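Local coordinates for Cyclo(L-tyrosyl-L-tyrosyl) synthase (Mycobacterium tuberculosis, PDB 2X9Q), which probably joins two tyrosines delivered by tyrosyl-tRNA into cyclo(L-tyrosyl-L-tyrosyl), an intermediate on the way to mycocyclosin, without consuming ATP, at residues F69-C73 and A260-R266; G80-G86 and F110-V116; V116-V120 and I144-R148. All coordinates share one frame; numbering follows the deposited sequence.

Contact 1 of 3, residues F69-C73 and A260-R266; sequences FTQQC and AEMLYAR
The backbones of T70 and Y264 come closest, 7.3 Å between their CA atoms, where the turn entering helix 71-79 faces the residue at which the chain leaves helix 260-263. The F69 ring lies with one face under the methyl of A260, whose CB is 3.8 Å from the ring centroid, a CH-pi contact displaced toward the CZ rim. Having CG anti to the backbone N (chi1 -170°) carries the ring across to helix 260-263, and its CD2 also meets CB of Y264 at 3.8 Å, obliquely. T70 divides its two branches: CG2 rests against Y264 O at 3.5 Å, while OG1 turns back as N-cap and accepts from C73 N at 3.1 Å. C73 SG lies obliquely off the Y264 ring, 4.9 Å from its centroid. At the exposed margin R266 grips a single atom of Q72 end-on: NH1 and NH2 lie 2.8 and 2.9 Å from OE1. The oxygen sits in the guanidinium plane, yet both nitrogens approach from one face of the amide, well above its carbonyl plane. Two N-H groups of one arginine on one oxygen probably steady both exposed side chains, while A260 and Y264 hold F69 in a partly buried apolar patch.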
ATOM      1  N   PHE A  69       7.909 -10.561  -0.724  1.00 21.76           N
ATOM      2  CA  PHE A  69       9.054  -9.857  -0.172  1.00 21.89           C
ATOM      3  C   PHE A  69       9.932 -10.794   0.714  1.00 21.38           C
ATOM      4  O   PHE A  69      11.128 -10.685   0.609  1.00 19.25           O
ATOM      5  CB  PHE A  69       8.610  -8.649   0.665  1.00 21.24           C
ATOM      6  CG  PHE A  69       9.754  -7.750   1.062  1.00 21.46           C
ATOM      7  CD1 PHE A  69      10.371  -6.926   0.108  1.00 24.43           C
ATOM      8  CD2 PHE A  69      10.174  -7.711   2.383  1.00 19.32           C
ATOM      9  CE1 PHE A  69      11.412  -6.080   0.458  1.00 26.44           C
ATOM     10  CE2 PHE A  69      11.257  -6.881   2.791  1.00 22.67           C
ATOM     11  CZ  PHE A  69      11.851  -6.025   1.816  1.00 24.96           C
ATOM     12  N   THR A  70       9.332 -11.678   1.521  1.00 20.13           N
ATOM     13  CA  THR A  70      10.079 -12.663   2.314  1.00 21.63           C
ATOM     14  C   THR A  70       9.525 -14.085   2.050  1.00 21.95           C
ATOM     15  O   THR A  70       8.452 -14.247   1.487  1.00 20.06           O
ATOM     16  CB  THR A  70       9.971 -12.494   3.874  1.00 20.85           C
ATOM     17  OG1 THR A  70       8.585 -12.722   4.279  1.00 18.52           O
ATOM     18  CG2 THR A  70      10.499 -11.103   4.311  1.00 22.25           C
ATOM     19  N   GLN A  71      10.217 -15.108   2.570  1.00 21.69           N
ATOM     20  CA  GLN A  71       9.686 -16.492   2.431  1.00 22.84           C
ATOM     21  C   GLN A  71       8.374 -16.648   3.167  1.00 21.90           C
ATOM     22  O   GLN A  71       7.542 -17.517   2.818  1.00 21.80           O
ATOM     23  CB  GLN A  71      10.625 -17.463   3.102  1.00 23.08           C
ATOM     24  CG  GLN A  71      12.000 -17.456   2.583  1.00 31.06           C
ATOM     25  CD  GLN A  71      12.785 -18.639   3.238  1.00 39.48           C
ATOM     26  OE1 GLN A  71      12.615 -19.798   2.814  1.00 43.96           O
ATOM     27  NE2 GLN A  71      13.556 -18.354   4.290  1.00 35.00           N
ATOM     28  N   GLN A  72       8.168 -15.880   4.239  1.00 18.72           N
ATOM     29  CA  GLN A  72       6.889 -16.026   4.919  1.00 19.41           C
ATOM     30  C   GLN A  72       5.725 -15.323   4.138  1.00 20.46           C
ATOM     31  O   GLN A  72       4.592 -15.806   4.132  1.00 17.56           O
ATOM     32  CB  GLN A  72       6.996 -15.420   6.317  1.00 20.31           C
ATOM     33  CG  GLN A  72       7.962 -16.338   7.194  1.00 18.00           C
ATOM     34  CD  GLN A  72       8.178 -15.856   8.605  1.00 20.58           C
ATOM     35  OE1 GLN A  72       9.087 -16.342   9.260  1.00 22.05           O
ATOM     36  NE2 GLN A  72       7.327 -14.950   9.119  1.00 18.39           N
ATOM     37  N   CYS A  73       6.067 -14.241   3.423  1.00 19.29           N
ATOM     38  CA  CYS A  73       5.091 -13.591   2.525  1.00 20.37           C
ATOM     39  C   CYS A  73       4.714 -14.598   1.451  1.00 20.98           C
ATOM     40  O   CYS A  73       3.635 -14.535   0.934  1.00 19.89           O
ATOM     41  CB  CYS A  73       5.741 -12.381   1.788  1.00 17.75           C
ATOM     42  SG  CYS A  73       6.223 -11.024   3.008  1.00 20.19           S
ATOM     43  N   ALA A 260       9.220  -1.559   3.964  1.00 20.68           N
ATOM     44  CA  ALA A 260       9.303  -3.044   3.959  1.00 20.46           C
ATOM     45  C   ALA A 260      10.484  -3.639   4.676  1.00 21.75           C
ATOM     46  O   ALA A 260      10.343  -4.613   5.398  1.00 21.60           O
ATOM     47  CB  ALA A 260       9.219  -3.618   2.531  1.00 20.00           C
ATOM     48  N   GLU A 261      11.657  -3.045   4.511  1.00 22.22           N
ATOM     49  CA  GLU A 261      12.861  -3.530   5.096  1.00 22.37           C
ATOM     50  C   GLU A 261      12.782  -3.578   6.598  1.00 21.64           C
ATOM     51  O   GLU A 261      13.476  -4.380   7.248  1.00 23.16           O
ATOM     52  CB  GLU A 261      14.019  -2.579   4.607  1.00 26.34           C
ATOM     53  CG  GLU A 261      15.323  -2.847   5.249  1.00 30.97           C
ATOM     54  CD  GLU A 261      16.363  -1.757   4.831  1.00 32.18           C
ATOM     55  OE1 GLU A 261      16.756  -1.770   3.675  1.00 32.48           O
ATOM     56  OE2 GLU A 261      16.712  -0.900   5.667  1.00 32.77           O
HETATM   57  N   MSE A 262      11.983  -2.699   7.200  1.00 18.18           N
HETATM   58  CA  MSE A 262      11.765  -2.754   8.649  1.00 19.57           C
HETATM   59  C   MSE A 262      10.572  -3.681   9.028  1.00 18.22           C
HETATM   60  O   MSE A 262      10.691  -4.566   9.913  1.00 18.80           O
HETATM   61  CB  MSE A 262      11.429  -1.347   9.190  1.00 18.05           C
HETATM   62  CG  MSE A 262      11.171  -1.355  10.662  1.00 19.26           C
HETATM   63 SE   MSE A 262      10.797   0.436  11.319  1.00 27.03          SE
HETATM   64  CE  MSE A 262      12.633   1.179  11.072  1.00 26.94           C
ATOM     65  N   LEU A 263       9.401  -3.450   8.391  1.00 17.54           N
ATOM     66  CA  LEU A 263       8.144  -4.096   8.837  1.00 18.25           C
ATOM     67  C   LEU A 263       8.176  -5.618   8.660  1.00 18.48           C
ATOM     68  O   LEU A 263       7.540  -6.354   9.451  1.00 18.19           O
ATOM     69  CB  LEU A 263       6.974  -3.577   8.017  1.00 18.56           C
ATOM     70  CG  LEU A 263       6.727  -2.058   8.002  1.00 25.07           C
ATOM     71  CD1 LEU A 263       5.278  -1.803   7.526  1.00 27.43           C
ATOM     72  CD2 LEU A 263       7.004  -1.484   9.364  1.00 21.30           C
ATOM     73  N   TYR A 264       8.892  -6.081   7.633  1.00 17.38           N
ATOM     74  CA  TYR A 264       8.987  -7.549   7.349  1.00 19.78           C
ATOM     75  C   TYR A 264      10.357  -8.176   7.744  1.00 19.89           C
ATOM     76  O   TYR A 264      10.744  -9.222   7.200  1.00 21.16           O
ATOM     77  CB  TYR A 264       8.637  -7.877   5.825  1.00 19.20           C
ATOM     78  CG  TYR A 264       7.290  -7.260   5.472  1.00 21.25           C
ATOM     79  CD1 TYR A 264       6.082  -7.844   5.919  1.00 20.36           C
ATOM     80  CD2 TYR A 264       7.196  -6.051   4.733  1.00 21.16           C
ATOM     81  CE1 TYR A 264       4.845  -7.216   5.693  1.00 24.88           C
ATOM     82  CE2 TYR A 264       5.967  -5.461   4.500  1.00 22.73           C
ATOM     83  CZ  TYR A 264       4.807  -6.031   5.002  1.00 28.36           C
ATOM     84  OH  TYR A 264       3.596  -5.475   4.703  1.00 28.66           O
ATOM     85  N   ALA A 265      11.062  -7.552   8.682  1.00 20.00           N
ATOM     86  CA  ALA A 265      12.426  -7.955   8.970  1.00 18.89           C
ATOM     87  C   ALA A 265      12.404  -8.988  10.093  1.00 18.09           C
ATOM     88  O   ALA A 265      11.530  -8.904  11.000  1.00 18.35           O
ATOM     89  CB  ALA A 265      13.225  -6.702   9.486  1.00 17.98           C
ATOM     90  N   ARG A 266      13.495  -9.762  10.184  1.00 18.72           N
ATOM     91  CA  ARG A 266      13.839 -10.490  11.430  1.00 17.51           C
ATOM     92  C   ARG A 266      14.120  -9.499  12.538  1.00 19.82           C
ATOM     93  O   ARG A 266      14.076  -8.280  12.318  1.00 18.78           O
ATOM     94  CB  ARG A 266      15.108 -11.339  11.145  1.00 17.91           C
ATOM     95  CG  ARG A 266      14.828 -12.488  10.109  1.00 19.15           C
ATOM     96  CD  ARG A 266      13.514 -13.222  10.500  1.00 21.44           C
ATOM     97  NE  ARG A 266      13.255 -14.472   9.730  1.00 20.04           N
ATOM     98  CZ  ARG A 266      12.084 -15.110   9.671  1.00 24.12           C
ATOM     99  NH1 ARG A 266      11.036 -14.700  10.434  1.00 18.45           N
ATOM    100  NH2 ARG A 266      11.952 -16.191   8.882  1.00 16.96           N
TER

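Contact 2 of 3, residues G80-G86 and F110-V116; sequences GDHAVIG and FDRVDFV
H82 and D114 meet across two parallel strands, NE2 donating to OD2 over 2.7 Å in an almost straight bond (174°) that lies in the imidazole plane and uses the anti lone pair of the carboxylate. A chi1 of -174°, trans to the main-chain N, swings the imidazole over the neighbouring strand. On the other face, the A83 methyl sits over the centre of the F110 ring, 3.7 Å from its centroid, and I85 lies alongside F115, CG2 to CE1 3.6 Å. Backbone bonds pair the strands; D114 N reaches A83 O at 2.8 Å. At the exposed end, one water donates to both D81 OD1 and D111 OD2, 4.3 Å apart, probably easing their repulsion; S248 bonds D81 OD2.

Further out, S249 bonds H82 ND1 and helps to set the imidazole. R112 NH2 (3.1 Å from D114 OD2) and R168 add salt bridges to the buried carboxylate, whose negative charge they probably stabilise. Strand 82-87, helix 96-109, packed on I85, and strand 112-117 form a beta-alpha-beta unit, as expected of the Rossmann-like HUP fold shared with class I tRNA synthetases; G86, close to Y253 of the probable substrate site, leads toward S88, the probable nucleophile.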
ATOM      1  N   GLY A  80      -3.715 -17.653  -0.236  1.00 27.11           N
ATOM      2  CA  GLY A  80      -4.823 -17.153  -1.087  1.00 24.68           C
ATOM      3  C   GLY A  80      -6.026 -16.671  -0.313  1.00 24.98           C
ATOM      4  O   GLY A  80      -7.195 -16.795  -0.801  1.00 25.91           O
ATOM      5  N   ASP A  81      -5.831 -16.125   0.899  1.00 22.41           N
ATOM      6  CA  ASP A  81      -7.014 -15.607   1.586  1.00 23.07           C
ATOM      7  C   ASP A  81      -7.437 -14.249   1.039  1.00 24.04           C
ATOM      8  O   ASP A  81      -8.655 -14.020   0.747  1.00 24.84           O
ATOM      9  CB  ASP A  81      -6.837 -15.449   3.086  1.00 22.69           C
ATOM     10  CG  ASP A  81      -6.561 -16.797   3.771  1.00 27.26           C
ATOM     11  OD1 ASP A  81      -7.423 -17.665   3.601  1.00 28.06           O
ATOM     12  OD2 ASP A  81      -5.525 -16.982   4.421  1.00 28.79           O
ATOM     13  N   HIS A  82      -6.448 -13.329   0.951  1.00 23.39           N
ATOM     14  CA  HIS A  82      -6.806 -11.912   0.752  1.00 22.29           C
ATOM     15  C   HIS A  82      -5.674 -11.148   0.159  1.00 23.38           C
ATOM     16  O   HIS A  82      -4.488 -11.423   0.464  1.00 20.79           O
ATOM     17  CB  HIS A  82      -7.249 -11.276   2.058  1.00 22.05           C
ATOM     18  CG  HIS A  82      -7.757  -9.871   1.870  1.00 25.46           C
ATOM     19  ND1 HIS A  82      -6.944  -8.761   2.036  1.00 21.41           N
ATOM     20  CD2 HIS A  82      -8.960  -9.402   1.400  1.00 23.18           C
ATOM     21  CE1 HIS A  82      -7.640  -7.663   1.735  1.00 24.83           C
ATOM     22  NE2 HIS A  82      -8.874  -8.020   1.377  1.00 28.89           N
ATOM     23  N   ALA A  83      -5.993 -10.234  -0.753  1.00 23.59           N
ATOM     24  CA  ALA A  83      -5.000  -9.251  -1.212  1.00 23.13           C
ATOM     25  C   ALA A  83      -5.560  -7.818  -1.072  1.00 23.69           C
ATOM     26  O   ALA A  83      -6.746  -7.533  -1.379  1.00 23.19           O
ATOM     27  CB  ALA A  83      -4.514  -9.524  -2.647  1.00 24.69           C
ATOM     28  N   VAL A  84      -4.673  -6.909  -0.658  1.00 22.47           N
ATOM     29  CA  VAL A  84      -4.885  -5.461  -0.903  1.00 19.79           C
ATOM     30  C   VAL A  84      -4.095  -5.100  -2.155  1.00 21.48           C
ATOM     31  O   VAL A  84      -2.900  -5.344  -2.226  1.00 21.23           O
ATOM     32  CB  VAL A  84      -4.351  -4.616   0.291  1.00 19.78           C
ATOM     33  CG1 VAL A  84      -4.448  -3.045  -0.034  1.00 16.16           C
ATOM     34  CG2 VAL A  84      -5.215  -4.944   1.545  1.00 16.34           C
ATOM     35  N   ILE A  85      -4.782  -4.490  -3.121  1.00 20.26           N
ATOM     36  CA  ILE A  85      -4.168  -3.897  -4.297  1.00 20.27           C
ATOM     37  C   ILE A  85      -4.257  -2.383  -4.069  1.00 22.06           C
ATOM     38  O   ILE A  85      -5.339  -1.810  -4.229  1.00 21.63           O
ATOM     39  CB  ILE A  85      -4.957  -4.331  -5.530  1.00 20.65           C
ATOM     40  CG1 ILE A  85      -4.836  -5.905  -5.607  1.00 21.46           C
ATOM     41  CG2 ILE A  85      -4.301  -3.840  -6.850  1.00 20.70           C
ATOM     42  CD1 ILE A  85      -5.452  -6.484  -6.908  1.00 24.27           C
ATOM     43  N   GLY A  86      -3.170  -1.771  -3.621  1.00 19.64           N
ATOM     44  CA  GLY A  86      -3.191  -0.342  -3.315  1.00 21.52           C
ATOM     45  C   GLY A  86      -3.121   0.414  -4.643  1.00 21.80           C
ATOM     46  O   GLY A  86      -2.504  -0.084  -5.619  1.00 21.14           O
ATOM     47  N   PHE A 110      -6.999 -15.199  -4.916  1.00 26.17           N
ATOM     48  CA  PHE A 110      -7.370 -14.944  -3.504  1.00 25.03           C
ATOM     49  C   PHE A 110      -8.866 -15.110  -3.281  1.00 25.35           C
ATOM     50  O   PHE A 110      -9.638 -14.726  -4.167  1.00 28.67           O
ATOM     51  CB  PHE A 110      -6.954 -13.493  -3.113  1.00 22.74           C
ATOM     52  CG  PHE A 110      -5.499 -13.224  -3.322  1.00 20.50           C
ATOM     53  CD1 PHE A 110      -4.607 -13.501  -2.317  1.00 20.88           C
ATOM     54  CD2 PHE A 110      -5.024 -12.798  -4.546  1.00 22.72           C
ATOM     55  CE1 PHE A 110      -3.218 -13.292  -2.502  1.00 21.97           C
ATOM     56  CE2 PHE A 110      -3.644 -12.637  -4.780  1.00 24.80           C
ATOM     57  CZ  PHE A 110      -2.745 -12.848  -3.778  1.00 23.46           C
ATOM     58  N   ASP A 111      -9.299 -15.520  -2.089  1.00 25.66           N
ATOM     59  CA  ASP A 111     -10.732 -15.577  -1.845  1.00 26.47           C
ATOM     60  C   ASP A 111     -11.405 -14.214  -1.918  1.00 28.54           C
ATOM     61  O   ASP A 111     -12.582 -14.084  -2.303  1.00 25.44           O
ATOM     62  CB  ASP A 111     -11.100 -16.238  -0.536  1.00 26.78           C
ATOM     63  CG  ASP A 111     -10.658 -17.732  -0.495  1.00 31.08           C
ATOM     64  OD1 ASP A 111     -10.395 -18.339  -1.561  1.00 25.34           O
ATOM     65  OD2 ASP A 111     -10.469 -18.217   0.627  1.00 28.36           O
ATOM     66  N   ARG A 112     -10.671 -13.178  -1.508  1.00 27.62           N
ATOM     67  CA  ARG A 112     -11.270 -11.858  -1.443  1.00 27.08           C
ATOM     68  C   ARG A 112     -10.180 -10.828  -1.831  1.00 26.55           C
ATOM     69  O   ARG A 112      -8.990 -11.072  -1.559  1.00 25.00           O
ATOM     70  CB  ARG A 112     -11.744 -11.714  -0.005  1.00 29.75           C
ATOM     71  CG  ARG A 112     -12.757 -10.670   0.215  1.00 39.92           C
ATOM     72  CD  ARG A 112     -12.880 -10.229   1.737  1.00 51.19           C
ATOM     73  NE  ARG A 112     -13.049  -8.764   1.767  1.00 55.05           N
ATOM     74  CZ  ARG A 112     -13.230  -8.006   2.844  1.00 58.34           C
ATOM     75  NH1 ARG A 112     -13.273  -8.543   4.075  1.00 58.43           N
ATOM     76  NH2 ARG A 112     -13.401  -6.687   2.670  1.00 57.69           N
ATOM     77  N   VAL A 113     -10.552  -9.724  -2.497  1.00 23.85           N
ATOM     78  CA  VAL A 113      -9.575  -8.740  -2.997  1.00 23.46           C
ATOM     79  C   VAL A 113     -10.109  -7.359  -2.705  1.00 23.08           C
ATOM     80  O   VAL A 113     -11.298  -7.062  -3.037  1.00 24.01           O
ATOM     81  CB  VAL A 113      -9.326  -8.840  -4.496  1.00 22.71           C
ATOM     82  CG1 VAL A 113      -8.377  -7.670  -4.988  1.00 17.31           C
ATOM     83  CG2 VAL A 113      -8.768 -10.197  -4.885  1.00 26.58           C
ATOM     84  N   ASP A 114      -9.300  -6.498  -2.093  1.00 23.12           N
ATOM     85  CA  ASP A 114      -9.751  -5.080  -1.820  1.00 22.64           C
ATOM     86  C   ASP A 114      -8.780  -4.124  -2.532  1.00 23.58           C
ATOM     87  O   ASP A 114      -7.542  -4.195  -2.281  1.00 22.75           O
ATOM     88  CB  ASP A 114      -9.772  -4.750  -0.343  1.00 23.42           C
ATOM     89  CG  ASP A 114     -10.992  -5.301   0.366  1.00 27.56           C
ATOM     90  OD1 ASP A 114     -12.031  -4.615   0.364  1.00 33.20           O
ATOM     91  OD2 ASP A 114     -10.963  -6.428   0.841  1.00 25.91           O
ATOM     92  N   PHE A 115      -9.292  -3.323  -3.474  1.00 21.25           N
ATOM     93  CA  PHE A 115      -8.515  -2.274  -4.071  1.00 22.23           C
ATOM     94  C   PHE A 115      -8.671  -1.181  -3.031  1.00 23.66           C
ATOM     95  O   PHE A 115      -9.794  -0.977  -2.552  1.00 25.57           O
ATOM     96  CB  PHE A 115      -9.209  -1.720  -5.339  1.00 22.82           C
ATOM     97  CG  PHE A 115      -8.971  -2.485  -6.564  1.00 20.85           C
ATOM     98  CD1 PHE A 115      -7.744  -2.419  -7.178  1.00 21.14           C
ATOM     99  CD2 PHE A 115      -9.994  -3.288  -7.117  1.00 21.98           C
ATOM    100  CE1 PHE A 115      -7.496  -3.078  -8.387  1.00 23.01           C
ATOM    101  CE2 PHE A 115      -9.752  -3.992  -8.310  1.00 21.67           C
ATOM    102  CZ  PHE A 115      -8.511  -3.868  -8.950  1.00 24.76           C
ATOM    103  N   VAL A 116      -7.586  -0.498  -2.659  1.00 21.73           N
ATOM    104  CA  VAL A 116      -7.686   0.626  -1.713  1.00 20.74           C
ATOM    105  C   VAL A 116      -6.927   1.815  -2.365  1.00 20.91           C
ATOM    106  O   VAL A 116      -5.773   1.718  -2.657  1.00 19.07           O
ATOM    107  CB  VAL A 116      -7.029   0.238  -0.359  1.00 20.83           C
ATOM    108  CG1 VAL A 116      -7.024   1.425   0.566  1.00 23.02           C
ATOM    109  CG2 VAL A 116      -7.814  -0.993   0.317  1.00 18.95           C
TER
HETATM  110  O   HOH W   1      -9.963 -17.053   3.022  1.00 29.16           O

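Contact 3 of 3, residues V116-V120 and I144-R148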
ATOM      1  N   VAL A 116      -7.586  -0.498  -2.659  1.00 21.73           N
ATOM      2  CA  VAL A 116      -7.686   0.626  -1.713  1.00 20.74           C
ATOM      3  C   VAL A 116      -6.927   1.815  -2.365  1.00 20.91           C
ATOM      4  O   VAL A 116      -5.773   1.718  -2.657  1.00 19.07           O
ATOM      5  CB  VAL A 116      -7.029   0.238  -0.359  1.00 20.83           C
ATOM      6  CG1 VAL A 116      -7.024   1.425   0.566  1.00 23.02           C
ATOM      7  CG2 VAL A 116      -7.814  -0.993   0.317  1.00 18.95           C
ATOM      8  N   TYR A 117      -7.617   2.916  -2.650  1.00 20.70           N
ATOM      9  CA  TYR A 117      -6.940   4.046  -3.264  1.00 22.05           C
ATOM     10  C   TYR A 117      -6.631   5.101  -2.227  1.00 22.40           C
ATOM     11  O   TYR A 117      -7.407   5.367  -1.281  1.00 23.00           O
ATOM     12  CB  TYR A 117      -7.707   4.627  -4.488  1.00 20.34           C
ATOM     13  CG  TYR A 117      -9.078   5.158  -4.139  1.00 19.41           C
ATOM     14  CD1 TYR A 117     -10.157   4.299  -4.107  1.00 21.49           C
ATOM     15  CD2 TYR A 117      -9.290   6.528  -3.780  1.00 20.10           C
ATOM     16  CE1 TYR A 117     -11.424   4.741  -3.779  1.00 22.95           C
ATOM     17  CE2 TYR A 117     -10.602   6.989  -3.430  1.00 19.13           C
ATOM     18  CZ  TYR A 117     -11.639   6.106  -3.497  1.00 21.37           C
ATOM     19  OH  TYR A 117     -12.919   6.443  -3.086  1.00 26.17           O
ATOM     20  N   THR A 118      -5.468   5.692  -2.383  1.00 23.57           N
ATOM     21  CA  THR A 118      -5.017   6.645  -1.374  1.00 24.10           C
ATOM     22  C   THR A 118      -5.723   8.013  -1.615  1.00 24.52           C
ATOM     23  O   THR A 118      -5.631   8.546  -2.684  1.00 26.59           O
ATOM     24  CB  THR A 118      -3.489   6.714  -1.310  1.00 24.77           C
ATOM     25  OG1 THR A 118      -3.021   5.436  -0.868  1.00 26.56           O
ATOM     26  CG2 THR A 118      -3.022   7.766  -0.186  1.00 27.39           C
ATOM     27  N   ASP A 119      -6.470   8.527  -0.649  1.00 21.99           N
ATOM     28  CA  ASP A 119      -7.142   9.810  -0.864  1.00 23.12           C
ATOM     29  C   ASP A 119      -6.802  10.796   0.278  1.00 23.28           C
ATOM     30  O   ASP A 119      -7.629  11.673   0.656  1.00 23.26           O
ATOM     31  CB  ASP A 119      -8.660   9.580  -0.963  1.00 21.22           C
ATOM     32  CG  ASP A 119      -9.222   9.072   0.334  1.00 23.40           C
ATOM     33  OD1 ASP A 119      -8.498   8.303   1.059  1.00 22.51           O
ATOM     34  OD2 ASP A 119     -10.377   9.402   0.663  1.00 24.66           O
ATOM     35  N   VAL A 120      -5.663  10.585   0.927  1.00 21.78           N
ATOM     36  CA  VAL A 120      -5.288  11.418   2.076  1.00 22.60           C
ATOM     37  C   VAL A 120      -3.848  11.874   1.816  1.00 22.64           C
ATOM     38  O   VAL A 120      -3.064  11.136   1.183  1.00 21.53           O
ATOM     39  CB  VAL A 120      -5.333  10.609   3.414  1.00 26.39           C
ATOM     40  CG1 VAL A 120      -6.833  10.512   3.917  1.00 24.84           C
ATOM     41  CG2 VAL A 120      -4.626   9.223   3.242  1.00 26.05           C
ATOM     42  N   ILE A 144      -8.143  12.139  -7.494  1.00 19.80           N
ATOM     43  CA  ILE A 144      -8.885  11.211  -6.652  1.00 20.80           C
ATOM     44  C   ILE A 144     -10.263  10.760  -7.289  1.00 23.17           C
ATOM     45  O   ILE A 144     -10.550   9.543  -7.353  1.00 21.47           O
ATOM     46  CB  ILE A 144      -9.091  11.722  -5.214  1.00 20.34           C
ATOM     47  CG1 ILE A 144      -7.732  11.836  -4.445  1.00 19.36           C
ATOM     48  CG2 ILE A 144     -10.062  10.813  -4.488  1.00 21.72           C
ATOM     49  CD1 ILE A 144      -7.851  12.742  -3.154  1.00 19.49           C
ATOM     50  N   ARG A 145     -11.041  11.706  -7.863  1.00 21.61           N
ATOM     51  CA  ARG A 145     -12.197  11.302  -8.713  1.00 21.36           C
ATOM     52  C   ARG A 145     -11.804  10.346  -9.830  1.00 22.62           C
ATOM     53  O   ARG A 145     -12.510   9.399 -10.051  1.00 22.26           O
ATOM     54  CB  ARG A 145     -12.868  12.518  -9.383  1.00 20.89           C
ATOM     55  CG  ARG A 145     -13.498  13.518  -8.362  1.00 18.42           C
ATOM     56  CD  ARG A 145     -14.547  14.484  -9.190  1.00 19.74           C
ATOM     57  NE  ARG A 145     -15.041  15.580  -8.322  1.00 19.65           N
ATOM     58  CZ  ARG A 145     -15.993  15.431  -7.400  1.00 25.44           C
ATOM     59  NH1 ARG A 145     -16.366  16.480  -6.706  1.00 27.29           N
ATOM     60  NH2 ARG A 145     -16.546  14.237  -7.166  1.00 23.41           N
ATOM     61  N   GLY A 146     -10.727  10.628 -10.570  1.00 22.74           N
ATOM     62  CA  GLY A 146     -10.381   9.771 -11.696  1.00 22.25           C
ATOM     63  C   GLY A 146     -10.064   8.328 -11.205  1.00 24.97           C
ATOM     64  O   GLY A 146     -10.570   7.327 -11.785  1.00 23.75           O
ATOM     65  N   VAL A 147      -9.220   8.205 -10.155  1.00 22.85           N
ATOM     66  CA  VAL A 147      -8.818   6.857  -9.786  1.00 23.89           C
ATOM     67  C   VAL A 147     -10.038   6.133  -9.121  1.00 23.33           C
ATOM     68  O   VAL A 147     -10.284   4.964  -9.403  1.00 22.94           O
ATOM     69  CB  VAL A 147      -7.502   6.893  -8.952  1.00 24.95           C
ATOM     70  CG1 VAL A 147      -7.783   7.285  -7.557  1.00 22.87           C
ATOM     71  CG2 VAL A 147      -6.803   5.567  -9.013  1.00 26.23           C
ATOM     72  N   ARG A 148     -10.823   6.839  -8.308  1.00 20.87           N
ATOM     73  CA  ARG A 148     -12.012   6.224  -7.749  1.00 22.83           C
ATOM     74  C   ARG A 148     -12.904   5.645  -8.902  1.00 23.57           C
ATOM     75  O   ARG A 148     -13.451   4.531  -8.790  1.00 24.08           O
ATOM     76  CB  ARG A 148     -12.827   7.259  -6.881  1.00 22.67           C
ATOM     77  CG  ARG A 148     -14.237   6.772  -6.441  1.00 25.90           C
ATOM     78  CD  ARG A 148     -15.139   7.974  -6.023  1.00 31.44           C
ATOM     79  NE  ARG A 148     -14.592   8.747  -4.955  1.00 45.18           N
ATOM     80  CZ  ARG A 148     -14.570  10.075  -4.839  1.00 46.59           C
ATOM     81  NH1 ARG A 148     -14.036  10.567  -3.735  1.00 51.79           N
ATOM     82  NH2 ARG A 148     -15.028  10.920  -5.749  1.00 44.21           N
TER
HETATM   83  O   HOH W   2     -12.271   9.817  -1.189  1.00 37.10           O
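Apolar packing centres on Y117, whose ring projects from the end of strand 112-117 onto one side of helix 133-158. I144 CG2 approaches its CE2 at 4.0 Å and V147 CG1 its CB at 4.1 Å, both obliquely to the ring. R148 takes one face: its CA lies above the plane toward the rim, and CB is 4.3 Å from the ring centroid in an off-centre CH-pi contact. Beyond the ring, the I144 CD1 methyl rests against the backbone of D119, 3.8 Å from CA.

Polar contacts lie outermost. R148 NE gives the Y117 hydroxyl a weak, long hydrogen bond of 3.4 Å; OH lies at the guanidinium edge, and the ring and guanidinium planes stand 74° apart. The bend in the arginine chain at chi3 (-59°) turns this group back to the phenol. A water donates to D119 OD2 at 2.7 Å and accepts from R148 NH1 at 3.2 Å, linking the opposite charges indirectly, while S171 also bonds OD2.

T118 faces away from the helix, and its OG1 is hydrogen-bonded to E233, probably important for catalysis. The contact thus packs a helix on the C-terminal end of a sheet strand, where Rossmann-like folds commonly place their active sites.

Contact 2 is the core of the three, a mainly buried strand pairing, whereas contacts 1 and 3 are only partly buried and join elements through side chains. Contacts 2 and 3 both use strand 112-117 and share V116: one binds it to its sheet neighbour, the other packs its continuation on helix 133-158, their centres about 17 Å apart. Contact 1 lies on the opposite side of the chain's centre from contact 3, and its loop encloses both others in sequence; helix 71-79 is followed in the chain by strand 82-87. Chemistry follows place: the buried carboxylate in contact 2 has direct charged partners, whereas arginines at the margins of contacts 1 and 3 meet an amide, a phenol and water.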